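Local coordinates for protein AgaA (Rhizobium radiobacter, PDB 6HLX) that binds the opine agropinic acid as a periplasmic binding protein and delivers it, probably through an ABC transporter, for import into the bacterium, at residues E48-Y53 against F62-R67; A69-G74 against V156-F161; P255-A260 against A311-A316; I261-D266 against V306-A311; N320-R325 against I349-K354. All blocks are in the same frame, centred on the assembly; numbering follows the deposited sequence.

Interaction 1 (E48-Y53 against F62-R67); sequences ELAESY and FTFHLR. With ZN (zinc ion), chain R; ACT (acetate ion), chain H.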
# COMPACT_ATOMS: atom_id res chain seq x y z
N GLU A 48 -9.28 7.22 -16.40
CA GLU A 48 -9.95 5.91 -16.49
C GLU A 48 -11.45 6.11 -16.62
O GLU A 48 -11.90 6.41 -17.72
CB GLU A 48 -9.53 4.99 -15.32
CG GLU A 48 -8.06 4.57 -15.42
CD GLU A 48 -7.66 3.63 -16.56
OE1 GLU A 48 -8.52 2.87 -17.06
OE2 GLU A 48 -6.46 3.63 -16.92
N LEU A 49 -12.24 6.03 -15.53
CA LEU A 49 -13.68 6.31 -15.68
C LEU A 49 -13.96 7.80 -15.98
O LEU A 49 -15.01 8.14 -16.55
CB LEU A 49 -14.47 5.82 -14.49
CG LEU A 49 -14.43 4.31 -14.29
CD1 LEU A 49 -15.16 3.93 -13.00
CD2 LEU A 49 -15.04 3.56 -15.51
N ALA A 50 -13.01 8.67 -15.64
CA ALA A 50 -13.07 10.07 -16.05
C ALA A 50 -12.29 10.15 -17.37
O ALA A 50 -11.10 9.81 -17.39
CB ALA A 50 -12.43 10.98 -14.99
N GLU A 51 -12.93 10.53 -18.48
CA GLU A 51 -12.23 10.72 -19.76
C GLU A 51 -11.31 11.96 -19.69
O GLU A 51 -10.31 12.07 -20.40
CB GLU A 51 -13.25 10.93 -20.88
CG GLU A 51 -12.62 10.92 -22.25
CD GLU A 51 -13.61 10.81 -23.38
OE1 GLU A 51 -13.16 10.69 -24.54
OE2 GLU A 51 -14.84 10.84 -23.11
N SER A 52 -11.71 12.94 -18.88
CA SER A 52 -10.92 14.14 -18.65
C SER A 52 -11.28 14.71 -17.31
O SER A 52 -12.35 14.41 -16.77
CB SER A 52 -11.17 15.18 -19.74
OG SER A 52 -12.30 15.97 -19.41
N TYR A 53 -10.40 15.55 -16.79
CA TYR A 53 -10.66 16.22 -15.52
C TYR A 53 -10.02 17.58 -15.49
O TYR A 53 -9.00 17.84 -16.15
CB TYR A 53 -10.27 15.35 -14.32
CG TYR A 53 -8.81 14.95 -14.29
CD1 TYR A 53 -7.85 15.76 -13.70
CD2 TYR A 53 -8.40 13.73 -14.83
CE1 TYR A 53 -6.51 15.40 -13.69
CE2 TYR A 53 -7.05 13.36 -14.82
CZ TYR A 53 -6.11 14.20 -14.25
OH TYR A 53 -4.79 13.86 -14.21
N PHE A 62 -12.71 20.39 -8.51
CA PHE A 62 -12.34 19.34 -9.46
C PHE A 62 -13.56 18.97 -10.28
O PHE A 62 -14.62 18.71 -9.71
CB PHE A 62 -11.83 18.10 -8.68
CG PHE A 62 -10.58 18.34 -7.85
CD1 PHE A 62 -10.65 19.06 -6.65
CD2 PHE A 62 -9.35 17.85 -8.26
CE1 PHE A 62 -9.49 19.35 -5.92
CE2 PHE A 62 -8.19 18.13 -7.52
CZ PHE A 62 -8.27 18.85 -6.34
N THR A 63 -13.43 18.94 -11.61
CA THR A 63 -14.55 18.50 -12.46
C THR A 63 -14.09 17.27 -13.19
O THR A 63 -13.05 17.30 -13.83
CB THR A 63 -15.00 19.58 -13.45
OG1 THR A 63 -15.42 20.73 -12.72
CG2 THR A 63 -16.18 19.11 -14.33
N PHE A 64 -14.91 16.22 -13.16
CA PHE A 64 -14.61 14.98 -13.89
C PHE A 64 -15.65 14.79 -14.96
O PHE A 64 -16.86 14.81 -14.66
CB PHE A 64 -14.61 13.76 -12.96
CG PHE A 64 -13.54 13.89 -11.90
CD1 PHE A 64 -12.26 13.40 -12.12
CD2 PHE A 64 -13.81 14.54 -10.69
CE1 PHE A 64 -11.25 13.57 -11.18
CE2 PHE A 64 -12.80 14.71 -9.74
CZ PHE A 64 -11.53 14.22 -9.99
N HIS A 65 -15.20 14.62 -16.21
CA HIS A 65 -16.08 14.35 -17.34
C HIS A 65 -16.01 12.87 -17.60
O HIS A 65 -14.95 12.36 -17.97
CB HIS A 65 -15.69 15.20 -18.54
CG HIS A 65 -16.02 16.64 -18.32
ND1 HIS A 65 -17.33 17.08 -18.31
CD2 HIS A 65 -15.20 17.69 -18.08
CE1 HIS A 65 -17.26 18.39 -18.11
NE2 HIS A 65 -16.01 18.79 -17.98
N LEU A 66 -17.09 12.15 -17.31
CA LEU A 66 -17.08 10.70 -17.38
C LEU A 66 -17.06 10.13 -18.78
O LEU A 66 -17.78 10.60 -19.67
CB LEU A 66 -18.24 10.07 -16.57
CG LEU A 66 -18.36 10.47 -15.09
CD1 LEU A 66 -19.51 9.71 -14.44
CD2 LEU A 66 -17.03 10.24 -14.32
N ARG A 67 -16.25 9.09 -18.96
CA ARG A 67 -16.11 8.32 -20.19
C ARG A 67 -17.39 7.50 -20.35
O ARG A 67 -18.06 7.18 -19.36
CB ARG A 67 -14.91 7.36 -19.98
CG ARG A 67 -14.43 6.66 -21.22
CD ARG A 67 -13.25 5.76 -20.89
NE ARG A 67 -12.04 6.48 -20.50
CZ ARG A 67 -11.21 7.08 -21.35
NH1 ARG A 67 -11.46 7.08 -22.66
NH2 ARG A 67 -10.11 7.68 -20.91
ZN ZN R . -15.37 20.73 -17.72
C ACT H . -6.59 15.81 -18.04
O ACT H . -7.80 15.46 -18.26
OXT ACT H . -6.17 17.01 -17.83
CH3 ACT H . -5.52 14.71 -18.01
O HOH W 1 -17.28 6.39 -16.78
O HOH W 2 -9.14 10.58 -22.35
O HOH W 3 -16.51 12.40 -21.63
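Phe64 presses one corner of its ring between two residues of the facing segment: Ala50 CB lies 3.8 Å from Phe64 CD1, close to the ring plane, and Tyr53 CB lies 3.6 Å from the same Phe64 CD1. The small alanine suits a place where an aromatic edge comes so close. This is the tight, apolar side; Ile128 and Leu131 of helix 127-131 extend it across Phe64, and an acetate lies over the outer part of Tyr53. The segments belong to the antiparallel hairpin of strands 45-55 and 61-66, whose pairing is interrupted by a classic beta bulge: Glu51 and Ser52 both face His65. Glu51 N reaches His65 O by a weak, bent bond (2.8 Å, 129°), the bond from Ser52 N to that oxygen is weak and long, and His65 N makes a sound bond of 2.9 Å to Ser52 O. Past the bulge, Arg67 starts with CG anti to its own N (chi1 -169°) and bends at chi3, bringing Arg67 NE 2.8 Å from Glu48 O, in both the carbonyl and guanidinium planes; Glu51 CA lies over one guanidinium face, toward its rim. The other side is looser and wetter. There Glu51 OE2 reaches Leu66 O through a water, and Glu51 OE1 stays 4.4 Å from Arg67 NH1, well off the guanidinium plane. Ser52 OG borders the edge of the His65 ring, whose NE2 binds a zinc ion together with Glu54.

Interaction 2 (A69-G74 against V156-F161); sequences AKFHDG and VGAGPF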
# COMPACT_ATOMS: atom_id res chain seq x y z
N ALA A 69 -18.91 4.27 -20.32
CA ALA A 69 -18.41 3.01 -19.75
C ALA A 69 -19.54 2.26 -19.08
O ALA A 69 -20.53 2.86 -18.67
CB ALA A 69 -17.31 3.32 -18.71
N LYS A 70 -19.39 0.92 -18.98
CA LYS A 70 -20.39 0.10 -18.32
C LYS A 70 -19.81 -0.69 -17.15
O LYS A 70 -18.61 -1.02 -17.15
CB LYS A 70 -21.01 -0.90 -19.32
CG LYS A 70 -21.98 -0.22 -20.30
CD LYS A 70 -22.74 -1.28 -21.09
CE LYS A 70 -23.89 -0.69 -21.87
NZ LYS A 70 -23.43 0.03 -23.08
N PHE A 71 -20.66 -1.02 -16.19
CA PHE A 71 -20.34 -1.94 -15.11
C PHE A 71 -20.56 -3.35 -15.64
O PHE A 71 -21.24 -3.54 -16.67
CB PHE A 71 -21.23 -1.70 -13.89
CG PHE A 71 -20.92 -0.41 -13.18
CD1 PHE A 71 -19.72 -0.25 -12.48
CD2 PHE A 71 -21.86 0.62 -13.13
CE1 PHE A 71 -19.45 0.94 -11.77
CE2 PHE A 71 -21.59 1.80 -12.43
CZ PHE A 71 -20.39 1.96 -11.75
N HIS A 72 -20.02 -4.35 -14.91
CA HIS A 72 -20.12 -5.76 -15.30
C HIS A 72 -21.56 -6.28 -15.42
O HIS A 72 -21.81 -7.25 -16.15
CB HIS A 72 -19.28 -6.63 -14.36
CG HIS A 72 -17.84 -6.22 -14.35
ND1 HIS A 72 -17.05 -6.31 -13.21
CD2 HIS A 72 -17.10 -5.67 -15.35
CE1 HIS A 72 -15.87 -5.84 -13.56
NE2 HIS A 72 -15.84 -5.47 -14.84
N ASP A 73 -22.50 -5.64 -14.73
CA ASP A 73 -23.91 -6.02 -14.78
C ASP A 73 -24.67 -5.37 -15.98
O ASP A 73 -25.89 -5.51 -16.08
CB ASP A 73 -24.59 -5.69 -13.44
CG ASP A 73 -24.68 -4.21 -13.10
OD1 ASP A 73 -24.19 -3.38 -13.90
OD2 ASP A 73 -25.22 -3.89 -12.02
N GLY A 74 -23.93 -4.69 -16.86
CA GLY A 74 -24.46 -4.04 -18.05
C GLY A 74 -24.99 -2.63 -17.86
O GLY A 74 -25.34 -1.98 -18.85
N VAL A 156 -19.12 -6.22 -8.31
CA VAL A 156 -19.53 -5.66 -9.60
C VAL A 156 -18.68 -4.39 -9.79
O VAL A 156 -18.72 -3.50 -8.94
CB VAL A 156 -21.04 -5.38 -9.72
CG1 VAL A 156 -21.35 -4.60 -11.01
CG2 VAL A 156 -21.84 -6.69 -9.71
N GLY A 157 -17.90 -4.35 -10.86
CA GLY A 157 -17.03 -3.20 -11.11
C GLY A 157 -17.03 -2.77 -12.56
O GLY A 157 -17.89 -3.18 -13.36
N ALA A 158 -16.06 -1.93 -12.90
CA ALA A 158 -15.93 -1.38 -14.25
C ALA A 158 -14.56 -1.73 -14.87
O ALA A 158 -14.21 -1.21 -15.92
CB ALA A 158 -16.15 0.13 -14.23
N GLY A 159 -13.84 -2.65 -14.24
CA GLY A 159 -12.50 -3.03 -14.70
C GLY A 159 -12.48 -4.00 -15.87
O GLY A 159 -13.52 -4.45 -16.32
N PRO A 160 -11.26 -4.35 -16.35
CA PRO A 160 -11.14 -5.20 -17.57
C PRO A 160 -11.60 -6.64 -17.39
O PRO A 160 -11.84 -7.31 -18.39
CB PRO A 160 -9.63 -5.13 -17.91
CG PRO A 160 -8.97 -4.78 -16.60
CD PRO A 160 -9.93 -3.85 -15.91
N PHE A 161 -11.67 -7.12 -16.13
CA PHE A 161 -12.14 -8.48 -15.83
C PHE A 161 -13.33 -8.45 -14.89
O PHE A 161 -13.42 -7.56 -14.03
CB PHE A 161 -11.02 -9.33 -15.22
CG PHE A 161 -9.82 -9.58 -16.12
CD1 PHE A 161 -9.80 -10.67 -16.99
CD2 PHE A 161 -8.70 -8.75 -16.06
CE1 PHE A 161 -8.69 -10.91 -17.82
CE2 PHE A 161 -7.60 -8.98 -16.90
CZ PHE A 161 -7.60 -10.06 -17.77
O HOH W 4 -15.96 -0.40 -17.82
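A type I beta turn from Phe71 to Gly74, in the loop between strand 61-66 and helix 79-90, carries His72 onto the loop that leads into strand 161-167. Two loops 82 residues apart in the chain are thereby joined without any regular strand pairing. His72 grips the 156-161 loop twice. Its backbone N donates to Gly157 O at 2.9 Å, and its side-chain NE2 makes an almost perfectly straight bond (179°) of 2.9 Å to Gly159 O, which lies in the imidazole plane. With CG set beside the backbone N (chi1 -58°), the ring folds back over the loop. Gly157 offers it a bare peptide, its O above the centre of one face and the next N, that of Ala158, over the same face; Gly159 has no CB to crowd Pro160. Next to NE2, His72 CE1 comes 3.0 Å from Phe161 O, obliquely to the ring, while Phe177 packs edge-to-face with the imidazole from outside the contact. Beside this polar centre is a small apolar patch: Phe71 CD1 touches Ala158 CB at 4.0 Å, and Val156 CG1 lies 4.1 Å from Phe71 CB. Val156 CG1 also lies against the carboxylate of Asp73, whose OD1 is bonded to Thr75. At the other end of the contact a single water donates to both Lys70 O and Ala158 O, at 2.8 and 2.7 Å.

Interaction 3 (P255-A260 against A311-A316); sequences PEVRQA and ALLAKA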
# COMPACT_ATOMS: atom_id res chain seq x y z
N PRO A 255 9.28 10.63 22.21
CA PRO A 255 10.27 10.66 21.10
C PRO A 255 11.62 10.02 21.46
O PRO A 255 12.22 9.38 20.59
CB PRO A 255 10.41 12.16 20.80
CG PRO A 255 9.05 12.72 21.16
CD PRO A 255 8.73 11.99 22.45
N GLU A 256 12.10 10.18 22.72
CA GLU A 256 13.38 9.59 23.14
C GLU A 256 13.37 8.06 23.10
O GLU A 256 14.42 7.45 22.83
CB GLU A 256 13.80 10.10 24.53
CG GLU A 256 14.20 11.57 24.55
CD GLU A 256 14.42 12.17 25.92
OE1 GLU A 256 15.18 13.16 26.02
OE2 GLU A 256 13.84 11.66 26.91
N VAL A 257 12.21 7.43 23.36
CA VAL A 257 12.09 5.96 23.32
C VAL A 257 12.10 5.50 21.85
O VAL A 257 12.77 4.51 21.50
CB VAL A 257 10.84 5.42 24.09
CG1 VAL A 257 10.57 3.94 23.80
CG2 VAL A 257 10.98 5.66 25.60
N ARG A 258 11.34 6.20 20.99
CA ARG A 258 11.28 5.84 19.57
C ARG A 258 12.66 6.01 18.94
O ARG A 258 13.12 5.10 18.24
CB ARG A 258 10.18 6.65 18.85
CG ARG A 258 8.81 6.47 19.53
CD ARG A 258 7.69 7.07 18.71
NE ARG A 258 7.76 8.54 18.63
CZ ARG A 258 6.86 9.37 19.14
NH1 ARG A 258 6.98 10.67 18.96
NH2 ARG A 258 5.85 8.90 19.87
N GLN A 259 13.37 7.11 19.28
CA GLN A 259 14.75 7.34 18.81
C GLN A 259 15.70 6.29 19.36
O GLN A 259 16.55 5.82 18.61
CB GLN A 259 15.26 8.75 19.18
CG GLN A 259 14.59 9.88 18.40
CD GLN A 259 15.54 11.04 18.10
OE1 GLN A 259 16.72 11.01 18.43
NE2 GLN A 259 15.06 12.06 17.44
N ALA A 260 15.55 5.88 20.66
CA ALA A 260 16.41 4.82 21.24
C ALA A 260 16.33 3.55 20.38
O ALA A 260 17.36 2.97 20.06
CB ALA A 260 16.01 4.50 22.67
N ALA A 311 21.29 5.24 26.89
CA ALA A 311 21.24 6.55 27.57
C ALA A 311 19.92 7.25 27.32
O ALA A 311 19.38 7.84 28.25
CB ALA A 311 22.42 7.42 27.14
N LEU A 312 19.37 7.15 26.08
CA LEU A 312 18.07 7.74 25.74
C LEU A 312 16.92 7.14 26.53
O LEU A 312 16.04 7.89 26.96
CB LEU A 312 17.79 7.62 24.22
CG LEU A 312 18.41 8.72 23.36
CD1 LEU A 312 18.38 8.35 21.90
CD2 LEU A 312 17.71 10.07 23.57
N LEU A 313 16.91 5.80 26.71
CA LEU A 313 15.88 5.11 27.51
C LEU A 313 15.95 5.59 28.95
O LEU A 313 14.90 5.84 29.56
CB LEU A 313 16.11 3.59 27.53
CG LEU A 313 15.60 2.76 26.38
CD1 LEU A 313 15.61 1.30 26.77
CD2 LEU A 313 14.18 3.17 25.96
N ALA A 314 17.18 5.71 29.50
CA ALA A 314 17.40 6.16 30.88
C ALA A 314 16.88 7.59 31.05
O ALA A 314 16.15 7.85 32.01
CB ALA A 314 18.87 6.08 31.24
N LYS A 315 17.14 8.47 30.06
CA LYS A 315 16.70 9.86 30.05
C LYS A 315 15.17 9.95 30.00
O LYS A 315 14.59 10.82 30.65
CB LYS A 315 17.34 10.61 28.87
CG LYS A 315 17.47 12.11 29.07
CD LYS A 315 18.03 12.76 27.80
CE LYS A 315 18.04 14.27 27.86
NZ LYS A 315 16.68 14.85 27.69
N ALA A 316 14.52 9.02 29.25
CA ALA A 316 13.07 8.92 29.08
C ALA A 316 12.35 8.36 30.33
O ALA A 316 11.12 8.40 30.39
CB ALA A 316 12.75 8.04 27.87
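This is antiparallel helix-helix packing, with Leu312 of one helix seated against Ala260 of the other, in the lobe built on the mixed sheet that includes strands 322-327 and 351-356. The helical segments 255-260 and 311-315 run 163° apart, and their axes approach to 8.4 Å. Small side chains suit so close an approach: Ala260 CB meets Leu312 CB at 3.9 Å and Leu313 CD2 at 4.0 Å, and Ala316 CB rests 3.7 Å from Val257 CG2. Leu312 contacts the facing helix with CB and both methyls. Its CB lies 3.6 Å from Glu256 O, CD1 extends over the backbone of Ala260, and CD2 lies against the aliphatic part of Glu256. Leu313 leaves its helix to one flank but still delivers CD2 between Ala260 and Val257, whose CG2 it meets obliquely. Branched Val257 and Leu313 suit the buried flank, because they also reach Phe322 and Ile351 on the sheet beneath. Gln259 contributes CB alone to Leu312 CD1, while its amide is bonded to Tyr301. Toward solvent the character becomes ionic. Lys315 sends CG roughly anti to its backbone N (chi1 -154°) and turns at chi4 to cross the Glu256 chain at about a right angle. In one of the two deposited conformers of Glu256, and so less certainly, Lys315 NZ forms a salt bridge, donating to the syn lone pair of Glu256 OE1 at 2.8 Å.

Interaction 4 (I261-D266 against V306-A311); sequences IAYAVD and VEKAKA. With ZN (zinc ion), chain O.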
# COMPACT_ATOMS: atom_id res chain seq x y z
N ILE A 261 15.12 3.17 19.96
CA ILE A 261 14.90 2.01 19.08
C ILE A 261 15.59 2.19 17.72
O ILE A 261 16.25 1.26 17.25
CB ILE A 261 13.40 1.70 18.98
CG1 ILE A 261 12.91 1.16 20.35
CG2 ILE A 261 13.13 0.69 17.86
CD1 ILE A 261 11.42 1.08 20.50
N ALA A 262 15.51 3.41 17.13
CA ALA A 262 16.19 3.74 15.87
C ALA A 262 17.73 3.60 16.02
O ALA A 262 18.40 3.17 15.08
CB ALA A 262 15.84 5.14 15.43
N TYR A 263 18.29 3.93 17.21
CA TYR A 263 19.75 3.81 17.45
C TYR A 263 20.17 2.38 17.80
O TYR A 263 21.35 2.03 17.63
CB TYR A 263 20.19 4.77 18.60
CG TYR A 263 20.36 6.22 18.17
CD1 TYR A 263 21.45 6.61 17.39
CD2 TYR A 263 19.46 7.20 18.57
CE1 TYR A 263 21.63 7.94 17.02
CE2 TYR A 263 19.63 8.54 18.20
CZ TYR A 263 20.71 8.90 17.42
OH TYR A 263 20.88 10.20 17.03
N ALA A 264 19.26 1.59 18.39
CA ALA A 264 19.57 0.24 18.88
C ALA A 264 19.52 -0.87 17.85
O ALA A 264 20.12 -1.92 18.06
CB ALA A 264 18.66 -0.12 20.04
N VAL A 265 18.73 -0.69 16.78
CA VAL A 265 18.57 -1.78 15.83
C VAL A 265 19.61 -1.73 14.73
O VAL A 265 19.60 -0.81 13.92
CB VAL A 265 17.12 -1.85 15.27
CG1 VAL A 265 16.97 -3.03 14.29
CG2 VAL A 265 16.10 -1.98 16.40
N ASP A 266 20.50 -2.75 14.68
CA ASP A 266 21.48 -2.83 13.62
C ASP A 266 20.75 -3.18 12.32
O ASP A 266 20.07 -4.21 12.23
CB ASP A 266 22.56 -3.87 13.89
CG ASP A 266 23.68 -3.68 12.91
OD1 ASP A 266 24.59 -2.86 13.20
OD2 ASP A 266 23.62 -4.30 11.83
N VAL A 306 24.32 1.36 20.38
CA VAL A 306 23.67 0.72 21.53
C VAL A 306 23.77 1.55 22.81
O VAL A 306 22.76 1.77 23.47
CB VAL A 306 24.18 -0.74 21.72
CG1 VAL A 306 23.67 -1.35 23.02
CG2 VAL A 306 23.79 -1.61 20.52
N GLU A 307 24.97 2.03 23.15
CA GLU A 307 25.14 2.78 24.39
C GLU A 307 24.38 4.13 24.37
O GLU A 307 23.83 4.53 25.39
CB GLU A 307 26.62 2.93 24.80
CG GLU A 307 27.67 2.43 23.81
CD GLU A 307 27.78 0.98 23.35
OE1 GLU A 307 28.28 0.12 24.11
OE2 GLU A 307 27.41 0.72 22.18
N LYS A 308 24.24 4.74 23.17
CA LYS A 308 23.45 5.97 22.98
C LYS A 308 21.95 5.64 23.19
O LYS A 308 21.23 6.42 23.82
CB LYS A 308 23.69 6.57 21.59
CG LYS A 308 23.15 7.99 21.45
CD LYS A 308 23.52 8.62 20.11
CE LYS A 308 23.36 10.12 20.12
NZ LYS A 308 21.94 10.55 20.26
N ALA A 309 21.49 4.48 22.66
CA ALA A 309 20.10 4.02 22.82
C ALA A 309 19.78 3.79 24.30
O ALA A 309 18.72 4.21 24.76
CB ALA A 309 19.88 2.74 22.04
N LYS A 310 20.71 3.14 25.04
CA LYS A 310 20.56 2.91 26.48
C LYS A 310 20.44 4.23 27.24
O LYS A 310 19.58 4.35 28.12
CB LYS A 310 21.72 2.10 27.04
CG LYS A 310 21.50 0.61 26.99
CD LYS A 310 22.49 -0.12 27.88
CE LYS A 310 23.22 -1.20 27.13
NZ LYS A 310 24.24 -1.86 27.99
N ALA A 311 21.29 5.24 26.89
CA ALA A 311 21.24 6.55 27.57
C ALA A 311 19.92 7.25 27.32
O ALA A 311 19.38 7.84 28.25
CB ALA A 311 22.42 7.42 27.14
ZN ZN O . 25.74 -2.63 11.70
O HOH W 5 26.44 -4.25 10.87
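The torsions of Tyr263 and Lys308 bring the two side chains together: Tyr263 CG sits opposite its own carbonyl carbon (chi1 -80°), directing the ring at helix 306-315, and Lys308 leaves that helix with CG trans to its N (chi1 -167°), runs out extended and bends only at chi4. The lysine methylenes therefore lie across one face of the phenol. Lys308 CD stands 3.9 Å from the centroid of the Tyr263 ring, 20° off the normal, a CH-pi contact displaced toward the rim, and the bend brings Lys308 NZ to 3.5 Å from Tyr263 CZ. A long, flexible lysine suits this exposed flank, since its chain covers an aromatic ring while its charged end stays at the surface. Phe302 packs edge-to-face with the same ring. Deeper in, the helices come close on two small residues, Ala264 CB and Ala309 CB lying 3.7 Å apart; Ala309 CB also touches Tyr263 CB. Val265 is the first residue to leave helical geometry. Asp266 then caps helix 267-274, its OD2 accepting a bond from Ala269 N, while Asp266 OD1 binds a zinc ion at 1.9 Å; a water on the same ion donates to Asp266 OD2. An aspartate can serve both the helix end and the metal because it has two oxygens. The contact between the helices is largely apolar, supplemented by a backbone bond between Tyr263 and His305, and the ammonium probably makes the neighbouring lysine C-H bonds more positive, which suits them to the pi face.

Interaction 5 (N320-R325 against I349-K354); sequences NGFEVR and IGIKVK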
# COMPACT_ATOMS: atom_id res chain seq x y z
N ASN A 320 15.87 0.58 33.36
CA ASN A 320 15.85 -0.88 33.33
C ASN A 320 15.04 -1.41 32.16
O ASN A 320 14.73 -2.59 32.12
CB ASN A 320 15.29 -1.42 34.66
CG ASN A 320 16.06 -0.93 35.86
OD1 ASN A 320 15.50 -0.33 36.79
ND2 ASN A 320 17.37 -1.15 35.85
N GLY A 321 14.70 -0.53 31.21
CA GLY A 321 13.91 -0.89 30.03
C GLY A 321 12.47 -1.15 30.39
O GLY A 321 11.95 -0.58 31.36
N PHE A 322 11.79 -2.01 29.61
CA PHE A 322 10.38 -2.34 29.83
C PHE A 322 10.02 -3.57 29.02
O PHE A 322 10.80 -4.00 28.16
CB PHE A 322 9.45 -1.15 29.43
CG PHE A 322 9.66 -0.60 28.03
CD1 PHE A 322 9.00 -1.17 26.94
CD2 PHE A 322 10.50 0.48 27.80
CE1 PHE A 322 9.19 -0.67 25.64
CE2 PHE A 322 10.69 0.98 26.51
CZ PHE A 322 10.04 0.40 25.43
N GLU A 323 8.81 -4.12 29.26
CA GLU A 323 8.29 -5.26 28.50
C GLU A 323 7.31 -4.74 27.46
O GLU A 323 6.55 -3.80 27.72
CB GLU A 323 7.58 -6.25 29.44
CG GLU A 323 8.47 -6.79 30.56
CD GLU A 323 7.85 -7.80 31.50
OE1 GLU A 323 8.62 -8.49 32.20
OE2 GLU A 323 6.60 -7.90 31.55
N VAL A 324 7.29 -5.36 26.26
CA VAL A 324 6.41 -4.92 25.19
C VAL A 324 6.14 -6.09 24.25
O VAL A 324 6.94 -7.03 24.20
CB VAL A 324 7.04 -3.70 24.43
CG1 VAL A 324 8.35 -4.08 23.75
CG2 VAL A 324 6.07 -3.05 23.45
N ARG A 325 5.07 -6.01 23.47
CA ARG A 325 4.75 -7.01 22.48
C ARG A 325 4.89 -6.41 21.09
O ARG A 325 4.41 -5.30 20.87
CB ARG A 325 3.33 -7.55 22.67
CG ARG A 325 3.09 -8.19 24.05
CD ARG A 325 1.87 -9.11 24.03
NE ARG A 325 2.14 -10.34 23.28
CZ ARG A 325 2.60 -11.47 23.82
NH1 ARG A 325 2.86 -11.53 25.12
NH2 ARG A 325 2.81 -12.54 23.06
N ILE A 349 19.28 -3.49 25.06
CA ILE A 349 19.03 -2.21 25.74
C ILE A 349 17.95 -2.36 26.84
O ILE A 349 17.49 -1.35 27.39
CB ILE A 349 18.77 -1.03 24.76
CG1 ILE A 349 17.42 -1.18 23.99
CG2 ILE A 349 19.96 -0.83 23.81
CD1 ILE A 349 16.93 0.10 23.38
N GLY A 350 17.60 -3.60 27.17
CA GLY A 350 16.66 -3.91 28.24
C GLY A 350 15.20 -3.86 27.88
O GLY A 350 14.34 -3.83 28.76
N ILE A 351 14.89 -3.85 26.58
CA ILE A 351 13.50 -3.89 26.12
C ILE A 351 13.22 -5.36 25.83
O ILE A 351 13.84 -5.94 24.92
CB ILE A 351 13.24 -2.98 24.89
CG1 ILE A 351 13.40 -1.47 25.25
CG2 ILE A 351 11.84 -3.24 24.30
CD1 ILE A 351 13.32 -0.51 24.08
N LYS A 352 12.35 -5.98 26.63
CA LYS A 352 12.00 -7.39 26.51
C LYS A 352 10.80 -7.52 25.59
O LYS A 352 9.67 -7.22 26.00
CB LYS A 352 11.76 -8.02 27.88
CG LYS A 352 13.03 -8.06 28.74
CD LYS A 352 12.76 -8.01 30.25
CE LYS A 352 12.50 -6.62 30.79
NZ LYS A 352 13.75 -5.82 30.95
N VAL A 353 11.05 -7.91 24.34
CA VAL A 353 10.01 -8.00 23.31
C VAL A 353 9.46 -9.43 23.23
O VAL A 353 10.25 -10.36 23.11
CB VAL A 353 10.58 -7.57 21.93
CG1 VAL A 353 9.56 -7.74 20.80
CG2 VAL A 353 11.12 -6.14 21.96
N LYS A 354 8.13 -9.58 23.26
CA LYS A 354 7.44 -10.86 23.00
C LYS A 354 6.80 -10.70 21.62
O LYS A 354 6.29 -9.62 21.30
CB LYS A 354 6.39 -11.16 24.06
CG LYS A 354 7.06 -11.39 25.43
CD LYS A 354 6.18 -12.07 26.45
CE LYS A 354 6.95 -12.50 27.69
NZ LYS A 354 7.91 -13.61 27.40
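Strands 322-325 and 351-354 run parallel, 23° apart, and their peptides alternate as partners: Lys352 N donates to Phe322 O (2.9 Å), Val324 N to Lys352 O (3.0 Å), and Lys354 N to Val324 O (3.0 Å), after a weak opening bond from Phe322 N to Gly350 O. At that entrance Gly321 has positive phi and no CB, so its CA can come 3.2 Å from Gly350 O. The buried face is apolar. Phe322, with CG between N and the carbonyl carbon (chi1 53°), lies alongside Ile351; the isoleucine places CG1 over one ring face and CD1 3.7 Å from Phe322 CZ. Its other branch, CG2, meets Val324 CG1 at 3.6 Å, and Val353 CG2 completes the row at 3.9 Å from that same Val324 CG1. Beta-branched residues suit these extended positions, where they fill the face toward Leu313, Ile261 and Leu346. On the opposite, exposed face long polar chains lie over one another. The Arg325 guanidinium has one face over Lys354 CB and pairs through NE with Asp356, and Lys352 curls back so that its NZ donates to Gly350 O from above the carbonyl plane. Gly350, again with positive phi, is the C-prime residue of the Schellman motif that ends helix 333-347, releasing the chain into strand 351-356. The whole is a beta-alpha-beta crossover unit, strand 322-327, helix 333-347 and strand 351-356.

How the interactions relate
From the N terminus, interaction 1 closes first, a short hairpin, and interaction 2 follows in series, closing a much longer loop; Leu49 touches Ala69 and Ala158, so the hairpin and the loop pair form one continuous region. The remaining three lie on the opposite side of the chain's centre, about 50 Å away between centres. Interaction 3 brings helix 306-315 back against helix 255-264, and interaction 4, nested inside that loop and sharing Ala311, carries the same helix pair onward. Interaction 5 then closes the following beta-alpha-beta unit in series; none of the five cross. Ile349 packs on Ala264, Val306 and Ala309, while Val257 and Leu313 meet Phe322, tying both helices to the sheet.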